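Side-chain contacts in SusD homolog (Bacteroides thetaiotaomicron VPI-5482, PDB 3FDH), which probably captures glycans at the cell surface for uptake through the outer membrane, as in other members of the SusD/RagB family: residues Ile374-Leu379 / Leu383-Ser388; Ala279-Phe284 / Glu389-Thr394; Leu365-Asn370 / Ser428-Glu433. All blocks are in the same frame, centred on the assembly; numbering follows the deposited sequence.

Contact 1. Residues Ile374-Leu379 / Leu383-Ser388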
ATOM      1  N   ILE A 374     -19.136  -3.069  -4.222  1.00 28.87           N
ATOM      2  CA  ILE A 374     -19.355  -1.663  -3.837  1.00 27.81           C
ATOM      3  C   ILE A 374     -19.443  -0.833  -5.118  1.00 28.00           C
ATOM      4  O   ILE A 374     -20.299   0.053  -5.281  1.00 27.58           O
ATOM      5  CB  ILE A 374     -18.229  -1.142  -2.896  1.00 27.45           C
ATOM      6  CG1 ILE A 374     -18.433  -1.723  -1.474  1.00 26.08           C
ATOM      7  CG2 ILE A 374     -18.210   0.372  -2.830  1.00 22.82           C
ATOM      8  CD1 ILE A 374     -17.208  -1.489  -0.539  1.00 23.18           C
ATOM      9  N   ALA A 375     -18.535  -1.147  -6.041  1.00 29.06           N
ATOM     10  CA  ALA A 375     -18.398  -0.391  -7.306  1.00 29.00           C
ATOM     11  C   ALA A 375     -19.601  -0.567  -8.215  1.00 28.79           C
ATOM     12  O   ALA A 375     -20.076   0.395  -8.807  1.00 28.48           O
ATOM     13  CB  ALA A 375     -17.106  -0.739  -8.032  1.00 28.63           C
ATOM     14  N   ILE A 376     -20.081  -1.802  -8.294  1.00 27.37           N
ATOM     15  CA  ILE A 376     -21.266  -2.146  -9.081  1.00 27.14           C
ATOM     16  C   ILE A 376     -22.474  -1.416  -8.506  1.00 27.00           C
ATOM     17  O   ILE A 376     -23.277  -0.848  -9.242  1.00 28.57           O
ATOM     18  CB  ILE A 376     -21.490  -3.694  -9.139  1.00 25.82           C
ATOM     19  CG1 ILE A 376     -20.370  -4.340  -9.976  1.00 29.51           C
ATOM     20  CG2 ILE A 376     -22.886  -4.036  -9.702  1.00 24.01           C
ATOM     21  CD1 ILE A 376     -20.313  -5.846  -9.889  1.00 29.57           C
ATOM     22  N   LYS A 377     -22.578  -1.398  -7.186  1.00 27.04           N
ATOM     23  CA  LYS A 377     -23.709  -0.755  -6.552  1.00 28.82           C
ATOM     24  C   LYS A 377     -23.617   0.745  -6.858  1.00 27.69           C
ATOM     25  O   LYS A 377     -24.568   1.360  -7.289  1.00 28.36           O
ATOM     26  CB  LYS A 377     -23.758  -1.030  -5.036  1.00 29.36           C
ATOM     27  CG  LYS A 377     -25.029  -0.533  -4.323  1.00 35.48           C
ATOM     28  CD  LYS A 377     -24.793  -0.417  -2.820  1.00 43.84           C
ATOM     29  CE  LYS A 377     -26.058  -0.082  -2.007  1.00 48.11           C
ATOM     30  NZ  LYS A 377     -26.873  -1.292  -1.655  1.00 55.30           N
ATOM     31  N   GLU A 378     -22.438   1.310  -6.718  1.00 28.23           N
ATOM     32  CA  GLU A 378     -22.254   2.745  -6.954  1.00 27.48           C
ATOM     33  C   GLU A 378     -22.619   3.166  -8.382  1.00 28.25           C
ATOM     34  O   GLU A 378     -23.285   4.187  -8.588  1.00 29.96           O
ATOM     35  CB  GLU A 378     -20.814   3.168  -6.621  1.00 29.06           C
ATOM     36  CG  GLU A 378     -20.465   4.587  -7.035  1.00 31.40           C
ATOM     37  CD  GLU A 378     -21.279   5.675  -6.334  1.00 35.63           C
ATOM     38  OE1 GLU A 378     -21.980   5.421  -5.323  1.00 38.99           O
ATOM     39  OE2 GLU A 378     -21.215   6.813  -6.845  1.00 39.91           O
ATOM     40  N   LEU A 379     -22.185   2.389  -9.366  1.00 27.97           N
ATOM     41  CA  LEU A 379     -22.493   2.689 -10.785  1.00 28.64           C
ATOM     42  C   LEU A 379     -23.959   2.582 -11.120  1.00 29.28           C
ATOM     43  O   LEU A 379     -24.475   3.316 -11.952  1.00 29.18           O
ATOM     44  CB  LEU A 379     -21.689   1.816 -11.757  1.00 28.02           C
ATOM     45  CG  LEU A 379     -20.267   2.320 -12.001  1.00 34.08           C
ATOM     46  CD1 LEU A 379     -19.488   1.310 -12.846  1.00 33.74           C
ATOM     47  CD2 LEU A 379     -20.339   3.656 -12.708  1.00 34.00           C
ATOM     48  N   LEU A 383     -24.184   1.002 -15.451  1.00 28.25           N
ATOM     49  CA  LEU A 383     -23.440  -0.213 -15.778  1.00 28.34           C
ATOM     50  C   LEU A 383     -24.322  -1.372 -16.139  1.00 29.10           C
ATOM     51  O   LEU A 383     -25.358  -1.584 -15.540  1.00 28.46           O
ATOM     52  CB  LEU A 383     -22.563  -0.633 -14.572  1.00 29.86           C
ATOM     53  CG  LEU A 383     -21.811  -1.976 -14.676  1.00 27.14           C
ATOM     54  CD1 LEU A 383     -20.656  -1.892 -15.647  1.00 25.73           C
ATOM     55  CD2 LEU A 383     -21.288  -2.479 -13.322  1.00 25.63           C
ATOM     56  N   ASN A 384     -23.881  -2.078 -17.169  1.00 29.15           N
ATOM     57  CA  ASN A 384     -24.437  -3.373 -17.585  1.00 28.19           C
ATOM     58  C   ASN A 384     -23.493  -4.416 -17.008  1.00 28.14           C
ATOM     59  O   ASN A 384     -22.311  -4.451 -17.354  1.00 28.63           O
ATOM     60  CB  ASN A 384     -24.393  -3.574 -19.104  1.00 29.19           C
ATOM     61  CG  ASN A 384     -25.397  -2.740 -19.864  1.00 29.92           C
ATOM     62  OD1 ASN A 384     -26.533  -2.514 -19.422  1.00 30.20           O
ATOM     63  ND2 ASN A 384     -25.005  -2.350 -21.072  1.00 37.28           N
ATOM     64  N   THR A 385     -23.964  -5.245 -16.096  1.00 27.08           N
ATOM     65  CA  THR A 385     -23.103  -6.286 -15.550  1.00 26.30           C
ATOM     66  C   THR A 385     -23.034  -7.457 -16.533  1.00 25.50           C
ATOM     67  O   THR A 385     -23.804  -7.546 -17.503  1.00 24.15           O
ATOM     68  CB  THR A 385     -23.620  -6.808 -14.213  1.00 28.28           C
ATOM     69  OG1 THR A 385     -24.969  -7.228 -14.406  1.00 25.16           O
ATOM     70  CG2 THR A 385     -23.608  -5.750 -13.141  1.00 26.13           C
ATOM     71  N   ASN A 386     -22.067  -8.338 -16.321  1.00 26.87           N
ATOM     72  CA  ASN A 386     -22.039  -9.561 -17.098  1.00 27.44           C
ATOM     73  C   ASN A 386     -22.737 -10.630 -16.251  1.00 28.20           C
ATOM     74  O   ASN A 386     -23.561 -10.293 -15.382  1.00 28.85           O
ATOM     75  CB  ASN A 386     -20.657  -9.968 -17.664  1.00 26.20           C
ATOM     76  CG  ASN A 386     -19.623 -10.264 -16.619  1.00 28.79           C
ATOM     77  OD1 ASN A 386     -19.958 -10.470 -15.444  1.00 26.84           O
ATOM     78  ND2 ASN A 386     -18.312 -10.275 -17.043  1.00 24.23           N
ATOM     79  N   SER A 387     -22.435 -11.895 -16.520  1.00 28.84           N
ATOM     80  CA  SER A 387     -23.089 -13.014 -15.805  1.00 28.18           C
ATOM     81  C   SER A 387     -22.141 -13.644 -14.825  1.00 29.77           C
ATOM     82  O   SER A 387     -22.381 -14.725 -14.324  1.00 32.27           O
ATOM     83  CB  SER A 387     -23.621 -14.099 -16.743  1.00 29.18           C
ATOM     84  OG  SER A 387     -24.717 -13.652 -17.501  1.00 29.09           O
ATOM     85  N   SER A 388     -21.033 -12.965 -14.575  1.00 30.74           N
ATOM     86  CA  SER A 388     -20.066 -13.486 -13.612  1.00 32.07           C
ATOM     87  C   SER A 388     -20.706 -13.662 -12.250  1.00 33.20           C
ATOM     88  O   SER A 388     -21.602 -12.913 -11.846  1.00 33.08           O
ATOM     89  CB  SER A 388     -18.825 -12.626 -13.506  1.00 31.82           C
ATOM     90  OG  SER A 388     -19.128 -11.307 -13.100  1.00 31.02           O
TER
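L379 ends helix 354-379 and L383 opens strand 383-384; a three-residue connection links them, and their CA atoms lie 5.9 Å apart. Here the end of a helix folds back on the short strand that follows it, in the SusD-like fold, and that strand runs parallel to strand 292-293. The contact is apolar and has no hydrogen bond across it. L379 CB meets L383 CB at 3.8 Å, and L379 CD1 lies beside the same L383 atom. One helical turn back, I376 uses two branches. Its CG1 touches L383 CD2 at 3.9 Å. Its CG2 touches T385 CG2, also at 3.9 Å, with the two side chains at about a right angle. L383 CG stands anti to the backbone N (chi1 174°), which carries CD2 to I376 CG1 while CB stays against L379. F284 of strand 283-284 also packs on I376, L379 and L383, and so joins a third element to this cluster. Beyond T385 the chain bends in an Asx turn at N386. N386 OD1 accepts the backbone N-H of S388 at 2.9 Å, with that donor above the carbonyl plane. The second donor, S388 OG, lies in the plane on a lone pair of N386 OD1, 2.6 Å away.

Contact 2. Residues Ala279-Phe284 / Glu389-Thr394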
ATOM      1  N   ALA A 279     -10.515 -11.878 -13.553  1.00 29.75           N
ATOM      2  CA  ALA A 279     -10.368 -11.687 -15.006  1.00 29.50           C
ATOM      3  C   ALA A 279     -11.715 -11.380 -15.682  1.00 29.22           C
ATOM      4  O   ALA A 279     -11.789 -10.622 -16.654  1.00 31.06           O
ATOM      5  CB  ALA A 279      -9.720 -12.926 -15.682  1.00 27.89           C
ATOM      6  N   ASN A 280     -12.771 -11.999 -15.175  1.00 28.85           N
ATOM      7  CA  ASN A 280     -14.058 -11.888 -15.784  1.00 29.46           C
ATOM      8  C   ASN A 280     -14.988 -10.994 -15.024  1.00 29.85           C
ATOM      9  O   ASN A 280     -16.154 -10.879 -15.342  1.00 31.55           O
ATOM     10  CB  ASN A 280     -14.699 -13.258 -15.799  1.00 30.84           C
ATOM     11  CG  ASN A 280     -15.835 -13.337 -16.766  1.00 40.90           C
ATOM     12  OD1 ASN A 280     -15.793 -12.717 -17.841  1.00 50.70           O
ATOM     13  ND2 ASN A 280     -16.871 -14.079 -16.402  1.00 39.01           N
ATOM     14  N   ARG A 281     -14.451 -10.323 -14.031  1.00 30.46           N
ATOM     15  CA  ARG A 281     -15.316  -9.607 -13.130  1.00 30.73           C
ATOM     16  C   ARG A 281     -14.917  -8.212 -12.693  1.00 28.98           C
ATOM     17  O   ARG A 281     -15.783  -7.411 -12.349  1.00 29.09           O
ATOM     18  CB  ARG A 281     -15.526 -10.523 -11.926  1.00 29.53           C
ATOM     19  CG  ARG A 281     -16.481 -10.026 -10.963  1.00 35.30           C
ATOM     20  CD  ARG A 281     -16.996 -11.118 -10.076  1.00 28.22           C
ATOM     21  NE  ARG A 281     -17.825 -10.527  -9.026  1.00 33.61           N
ATOM     22  CZ  ARG A 281     -19.073 -10.096  -9.192  1.00 28.27           C
ATOM     23  NH1 ARG A 281     -19.647 -10.183 -10.370  1.00 26.43           N
ATOM     24  NH2 ARG A 281     -19.723  -9.544  -8.191  1.00 31.12           N
ATOM     25  N   ALA A 282     -13.620  -7.892 -12.799  1.00 28.65           N
ATOM     26  CA  ALA A 282     -13.076  -6.646 -12.272  1.00 28.72           C
ATOM     27  C   ALA A 282     -12.765  -5.551 -13.305  1.00 27.21           C
ATOM     28  O   ALA A 282     -12.018  -4.624 -13.039  1.00 28.67           O
ATOM     29  CB  ALA A 282     -11.815  -6.944 -11.460  1.00 27.60           C
ATOM     30  N   PHE A 283     -13.350  -5.677 -14.468  1.00 25.91           N
ATOM     31  CA  PHE A 283     -13.146  -4.725 -15.580  1.00 26.39           C
ATOM     32  C   PHE A 283     -14.419  -4.224 -16.207  1.00 27.15           C
ATOM     33  O   PHE A 283     -15.355  -4.973 -16.438  1.00 28.39           O
ATOM     34  CB  PHE A 283     -12.248  -5.337 -16.674  1.00 25.16           C
ATOM     35  CG  PHE A 283     -10.868  -5.659 -16.203  1.00 27.86           C
ATOM     36  CD1 PHE A 283      -9.950  -4.653 -15.989  1.00 27.76           C
ATOM     37  CD2 PHE A 283     -10.475  -6.958 -16.001  1.00 30.24           C
ATOM     38  CE1 PHE A 283      -8.676  -4.942 -15.537  1.00 30.52           C
ATOM     39  CE2 PHE A 283      -9.197  -7.253 -15.557  1.00 33.59           C
ATOM     40  CZ  PHE A 283      -8.290  -6.244 -15.337  1.00 29.26           C
ATOM     41  N   PHE A 284     -14.423  -2.920 -16.472  1.00 27.91           N
ATOM     42  CA  PHE A 284     -15.501  -2.216 -17.121  1.00 27.41           C
ATOM     43  C   PHE A 284     -14.996  -1.489 -18.371  1.00 28.21           C
ATOM     44  O   PHE A 284     -13.901  -0.932 -18.432  1.00 30.32           O
ATOM     45  CB  PHE A 284     -16.194  -1.161 -16.238  1.00 29.21           C
ATOM     46  CG  PHE A 284     -16.676  -1.659 -14.894  1.00 30.60           C
ATOM     47  CD1 PHE A 284     -17.120  -2.957 -14.710  1.00 31.18           C
ATOM     48  CD2 PHE A 284     -16.769  -0.758 -13.825  1.00 33.68           C
ATOM     49  CE1 PHE A 284     -17.594  -3.380 -13.466  1.00 29.54           C
ATOM     50  CE2 PHE A 284     -17.244  -1.162 -12.587  1.00 30.78           C
ATOM     51  CZ  PHE A 284     -17.656  -2.486 -12.406  1.00 28.38           C
ATOM     52  N   GLU A 389     -20.237 -14.690 -11.557  1.00 33.96           N
ATOM     53  CA  GLU A 389     -20.725 -15.009 -10.219  1.00 34.63           C
ATOM     54  C   GLU A 389     -19.947 -14.276  -9.158  1.00 31.73           C
ATOM     55  O   GLU A 389     -18.761 -14.047  -9.281  1.00 29.41           O
ATOM     56  CB  GLU A 389     -20.565 -16.500  -9.952  1.00 37.09           C
ATOM     57  CG  GLU A 389     -21.296 -17.416 -10.906  1.00 42.97           C
ATOM     58  CD  GLU A 389     -22.729 -17.635 -10.516  1.00 53.98           C
ATOM     59  OE1 GLU A 389     -23.182 -17.007  -9.531  1.00 60.73           O
ATOM     60  OE2 GLU A 389     -23.398 -18.449 -11.191  1.00 64.52           O
ATOM     61  N   VAL A 390     -20.628 -13.950  -8.077  1.00 30.40           N
ATOM     62  CA  VAL A 390     -19.971 -13.295  -6.952  1.00 30.62           C
ATOM     63  C   VAL A 390     -18.857 -14.205  -6.419  1.00 30.07           C
ATOM     64  O   VAL A 390     -19.025 -15.383  -6.331  1.00 30.67           O
ATOM     65  CB  VAL A 390     -20.980 -12.957  -5.838  1.00 31.63           C
ATOM     66  CG1 VAL A 390     -20.301 -12.631  -4.540  1.00 33.04           C
ATOM     67  CG2 VAL A 390     -21.899 -11.810  -6.295  1.00 30.80           C
ATOM     68  N   ILE A 391     -17.695 -13.647  -6.106  1.00 25.47           N
ATOM     69  CA  ILE A 391     -16.610 -14.456  -5.548  1.00 26.18           C
ATOM     70  C   ILE A 391     -16.922 -14.744  -4.067  1.00 30.36           C
ATOM     71  O   ILE A 391     -17.157 -13.823  -3.275  1.00 31.23           O
ATOM     72  CB  ILE A 391     -15.250 -13.728  -5.685  1.00 27.14           C
ATOM     73  CG1 ILE A 391     -15.025 -13.456  -7.169  1.00 29.42           C
ATOM     74  CG2 ILE A 391     -14.122 -14.566  -5.052  1.00 21.27           C
ATOM     75  CD1 ILE A 391     -13.960 -12.512  -7.450  1.00 28.00           C
ATOM     76  N   THR A 392     -16.977 -16.033  -3.718  1.00 29.00           N
ATOM     77  CA  THR A 392     -17.216 -16.434  -2.352  1.00 28.52           C
ATOM     78  C   THR A 392     -16.064 -17.210  -1.727  1.00 30.45           C
ATOM     79  O   THR A 392     -15.077 -17.552  -2.359  1.00 30.43           O
ATOM     80  CB  THR A 392     -18.397 -17.346  -2.279  1.00 28.36           C
ATOM     81  OG1 THR A 392     -18.084 -18.541  -3.005  1.00 28.95           O
ATOM     82  CG2 THR A 392     -19.607 -16.672  -2.864  1.00 31.30           C
ATOM     83  N   GLU A 393     -16.213 -17.525  -0.457  1.00 31.86           N
ATOM     84  CA  GLU A 393     -15.130 -18.258   0.237  1.00 33.20           C
ATOM     85  C   GLU A 393     -14.967 -19.621  -0.454  1.00 30.50           C
ATOM     86  O   GLU A 393     -13.871 -20.107  -0.654  1.00 30.75           O
ATOM     87  CB  GLU A 393     -15.442 -18.403   1.720  1.00 33.66           C
ATOM     88  CG  GLU A 393     -14.365 -19.031   2.532  1.00 43.70           C
ATOM     89  CD  GLU A 393     -14.851 -19.369   3.952  1.00 51.78           C
ATOM     90  OE1 GLU A 393     -15.969 -18.933   4.318  1.00 59.70           O
ATOM     91  OE2 GLU A 393     -14.129 -20.083   4.689  1.00 59.01           O
ATOM     92  N   THR A 394     -16.073 -20.157  -0.918  1.00 29.84           N
ATOM     93  CA  THR A 394     -16.092 -21.497  -1.547  1.00 29.76           C
ATOM     94  C   THR A 394     -15.490 -21.458  -2.942  1.00 28.78           C
ATOM     95  O   THR A 394     -14.691 -22.319  -3.336  1.00 27.97           O
ATOM     96  CB  THR A 394     -17.511 -22.085  -1.689  1.00 30.78           C
ATOM     97  OG1 THR A 394     -18.105 -22.296  -0.401  1.00 30.33           O
ATOM     98  CG2 THR A 394     -17.507 -23.445  -2.435  1.00 31.84           C
TER
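R281 NE and the backbone N of I391 both grip one oxygen, E369 OE1 of helix 354-379, outside the two segments. R281 NE makes a salt bridge to this oxygen and I391 N a hydrogen bond, and the negative charge of E369 probably offsets that of the buried arginine. R281 NH2 lies near E369 OE2, while R281 NH1 bonds to S388 OG, just before segment 389-394. Across the two segments themselves the contact is van der Waals only. In the SusD-like fold, it joins the loop leading into strand 283-284 to the linker before helix 393-410. R281 CG is anti to the backbone N (chi1 -174°), and the chain runs extended from CG to NE. This lays the arginine beside the backbone of 389-391. E389 meets it with its carbonyl, because the E389 CB points away from segment 279-284. E389 O comes over one guanidinium face, 3.5 Å from R281 CD and 3.7 Å from R281 NE. V390 CA lies over the same face, 3.8 Å above the plane of the R281 guanidinium and offset toward the rim. The I391 N approaches the guanidinium obliquely. I391 CG1 comes to 4.2 Å from R281 CD, further back along the arginine chain. At the other end, V390 CG2 touches R281 NH2 at 3.7 Å, and the two side chains cross at a slant.

Contact 3. Residues Leu365-Asn370 / Ser428-Glu433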
ATOM      1  N   LEU A 365      -9.121 -12.414  -2.556  1.00 27.97           N
ATOM      2  CA  LEU A 365     -10.251 -12.510  -3.472  1.00 29.42           C
ATOM      3  C   LEU A 365     -11.512 -11.944  -2.832  1.00 31.11           C
ATOM      4  O   LEU A 365     -12.325 -11.315  -3.497  1.00 31.32           O
ATOM      5  CB  LEU A 365     -10.494 -13.961  -3.940  1.00 28.55           C
ATOM      6  CG  LEU A 365      -9.667 -14.358  -5.167  1.00 23.42           C
ATOM      7  CD1 LEU A 365      -9.516 -15.890  -5.361  1.00 29.89           C
ATOM      8  CD2 LEU A 365     -10.275 -13.712  -6.432  1.00 19.01           C
ATOM      9  N   LEU A 366     -11.681 -12.187  -1.538  1.00 30.30           N
ATOM     10  CA  LEU A 366     -12.919 -11.746  -0.839  1.00 30.51           C
ATOM     11  C   LEU A 366     -12.876 -10.217  -0.680  1.00 30.54           C
ATOM     12  O   LEU A 366     -13.900  -9.542  -0.773  1.00 29.63           O
ATOM     13  CB  LEU A 366     -13.134 -12.484   0.498  1.00 29.81           C
ATOM     14  CG  LEU A 366     -13.441 -13.965   0.396  1.00 33.83           C
ATOM     15  CD1 LEU A 366     -13.768 -14.572   1.780  1.00 34.24           C
ATOM     16  CD2 LEU A 366     -14.616 -14.153  -0.533  1.00 32.82           C
ATOM     17  N   ASN A 367     -11.672  -9.668  -0.565  1.00 28.53           N
ATOM     18  CA  ASN A 367     -11.521  -8.222  -0.408  1.00 30.63           C
ATOM     19  C   ASN A 367     -11.800  -7.566  -1.763  1.00 31.17           C
ATOM     20  O   ASN A 367     -12.376  -6.497  -1.852  1.00 30.08           O
ATOM     21  CB  ASN A 367     -10.117  -7.865   0.073  1.00 29.39           C
ATOM     22  CG  ASN A 367      -9.883  -6.384   0.151  1.00 32.44           C
ATOM     23  OD1 ASN A 367     -10.560  -5.667   0.897  1.00 30.30           O
ATOM     24  ND2 ASN A 367      -8.923  -5.903  -0.651  1.00 25.04           N
ATOM     25  N   ALA A 368     -11.356  -8.252  -2.807  1.00 30.06           N
ATOM     26  CA  ALA A 368     -11.562  -7.802  -4.181  1.00 30.66           C
ATOM     27  C   ALA A 368     -13.040  -7.759  -4.493  1.00 29.31           C
ATOM     28  O   ALA A 368     -13.564  -6.805  -5.057  1.00 27.76           O
ATOM     29  CB  ALA A 368     -10.855  -8.750  -5.158  1.00 29.74           C
ATOM     30  N   GLU A 369     -13.727  -8.825  -4.095  1.00 29.95           N
ATOM     31  CA  GLU A 369     -15.146  -8.924  -4.310  1.00 30.43           C
ATOM     32  C   GLU A 369     -15.879  -7.845  -3.521  1.00 30.86           C
ATOM     33  O   GLU A 369     -16.858  -7.286  -3.989  1.00 29.96           O
ATOM     34  CB  GLU A 369     -15.665 -10.294  -3.897  1.00 30.20           C
ATOM     35  CG  GLU A 369     -17.183 -10.433  -4.007  1.00 30.76           C
ATOM     36  CD  GLU A 369     -17.707 -10.268  -5.443  1.00 33.52           C
ATOM     37  OE1 GLU A 369     -17.233 -10.969  -6.363  1.00 29.65           O
ATOM     38  OE2 GLU A 369     -18.618  -9.453  -5.649  1.00 36.39           O
ATOM     39  N   ASN A 370     -15.389  -7.556  -2.327  1.00 28.44           N
ATOM     40  CA  ASN A 370     -16.000  -6.502  -1.523  1.00 28.76           C
ATOM     41  C   ASN A 370     -15.975  -5.203  -2.312  1.00 25.61           C
ATOM     42  O   ASN A 370     -16.988  -4.519  -2.453  1.00 26.28           O
ATOM     43  CB  ASN A 370     -15.276  -6.315  -0.188  1.00 27.32           C
ATOM     44  CG  ASN A 370     -16.039  -5.407   0.776  1.00 30.99           C
ATOM     45  OD1 ASN A 370     -17.200  -5.665   1.118  1.00 33.21           O
ATOM     46  ND2 ASN A 370     -15.387  -4.342   1.215  1.00 29.96           N
ATOM     47  N   SER A 428      -8.012  -0.551  -2.226  1.00 30.36           N
ATOM     48  CA  SER A 428      -7.627  -0.641  -0.800  1.00 29.61           C
ATOM     49  C   SER A 428      -6.403   0.152  -0.345  1.00 29.39           C
ATOM     50  O   SER A 428      -6.104   0.200   0.858  1.00 30.78           O
ATOM     51  CB  SER A 428      -7.465  -2.112  -0.365  1.00 29.61           C
ATOM     52  OG  SER A 428      -8.637  -2.866  -0.641  1.00 26.95           O
ATOM     53  N   GLY A 429      -5.697   0.738  -1.305  1.00 28.41           N
ATOM     54  CA  GLY A 429      -4.466   1.487  -1.037  1.00 28.06           C
ATOM     55  C   GLY A 429      -3.237   0.603  -0.924  1.00 28.35           C
ATOM     56  O   GLY A 429      -2.255   0.993  -0.314  1.00 27.69           O
ATOM     57  N   GLU A 430      -3.273  -0.580  -1.532  1.00 28.77           N
ATOM     58  CA  GLU A 430      -2.155  -1.570  -1.398  1.00 28.51           C
ATOM     59  C   GLU A 430      -1.033  -1.522  -2.435  1.00 30.03           C
ATOM     60  O   GLU A 430      -0.035  -2.261  -2.330  1.00 28.89           O
ATOM     61  CB  GLU A 430      -2.724  -2.991  -1.270  1.00 30.29           C
ATOM     62  CG  GLU A 430      -3.529  -3.178   0.001  1.00 27.32           C
ATOM     63  CD  GLU A 430      -3.937  -4.624   0.245  1.00 26.20           C
ATOM     64  OE1 GLU A 430      -4.704  -5.181  -0.577  1.00 32.23           O
ATOM     65  OE2 GLU A 430      -3.494  -5.195   1.273  1.00 32.42           O
ATOM     66  N   ALA A 431      -1.164  -0.617  -3.408  1.00 28.77           N
ATOM     67  CA  ALA A 431      -0.158  -0.505  -4.473  1.00 27.52           C
ATOM     68  C   ALA A 431       1.097  -0.001  -3.840  1.00 28.91           C
ATOM     69  O   ALA A 431       2.226  -0.332  -4.223  1.00 30.85           O
ATOM     70  CB  ALA A 431      -0.613   0.420  -5.601  1.00 26.00           C
ATOM     71  N   THR A 432       0.879   0.818  -2.834  1.00 29.14           N
ATOM     72  CA  THR A 432       2.004   1.425  -2.115  1.00 28.00           C
ATOM     73  C   THR A 432       2.931   0.296  -1.637  1.00 28.16           C
ATOM     74  O   THR A 432       4.137   0.242  -1.902  1.00 27.79           O
ATOM     75  CB  THR A 432       1.458   2.227  -0.903  1.00 30.18           C
ATOM     76  OG1 THR A 432       0.781   3.404  -1.379  1.00 29.52           O
ATOM     77  CG2 THR A 432       2.550   2.648   0.043  1.00 26.30           C
ATOM     78  N   GLU A 433       2.340  -0.641  -0.936  1.00 26.04           N
ATOM     79  CA  GLU A 433       3.103  -1.774  -0.388  1.00 28.09           C
ATOM     80  C   GLU A 433       3.586  -2.731  -1.501  1.00 27.88           C
ATOM     81  O   GLU A 433       4.660  -3.289  -1.419  1.00 30.32           O
ATOM     82  CB  GLU A 433       2.287  -2.470   0.706  1.00 27.73           C
ATOM     83  CG  GLU A 433       2.958  -3.631   1.398  1.00 33.06           C
ATOM     84  CD  GLU A 433       4.207  -3.245   2.178  1.00 31.41           C
ATOM     85  OE1 GLU A 433       4.462  -2.060   2.390  1.00 32.92           O
ATOM     86  OE2 GLU A 433       4.914  -4.169   2.621  1.00 34.73           O
TER
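N367 and S428 form a small, buried polar contact where helix 354-379 faces the loop before helix 431-443. The centre of the contact is about 9 Å from the centre of the chain. One hydrogen bond carries it. N367 ND2 donates to S428 OG at 3.1 Å, and the N-H...O angle of 171° makes it almost straight. The hydroxyl oxygen lies only 4° out of the N367 amide plane, so the amide points its N-H squarely at the serine. N367 OD1 is further off, 3.7 Å from S428 OG. The asparagine reaches the loop because CG is anti to its backbone N (chi1 176°), which swings the amide outward from the helix. A leucine in place of N367 has no side-chain N-H to offer and is likely to leave the buried S428 OG without this donor. E430 comes near as well, with OE1 4.3 Å from N367 ND2, too long for a bond. Its carboxylate is held by others: OE1 bonds to H336 NE2 and OE2 to S334 OG. Strand 330-331 lies beside the contact: L331 touches both N367 and S428 and shares a backbone hydrogen bond with S428. Past the loop, helix 431-443 starts against helix 40-48, where N42 OD1 accepts the backbone N-H groups of A431 and T432.

How the contacts relate
Contacts 1 and 3 share helix 354-379, and contact 2 touches it through segment 365-370 of contact 3. The centres of contacts 1 and 3 are 18 Å apart. The centre of contact 2 lies 11 Å from that of contact 1 and 13 Å from that of contact 3. Contact 2 meets segment 365-370 by polar bonds. Along the chain the order is 279-284, 365-370, 374-379, 383-388, 389-394 and 428-433. Contact 1 falls within the spans of both others, while contacts 2 and 3 interleave. N386 ND2 bonds to N280 O, linking contacts 1 and 2. Contact 3 joins the helix to a loop 58 residues on, contact 1 is the helix's own local fold-back, and contact 2 joins two loops beside it.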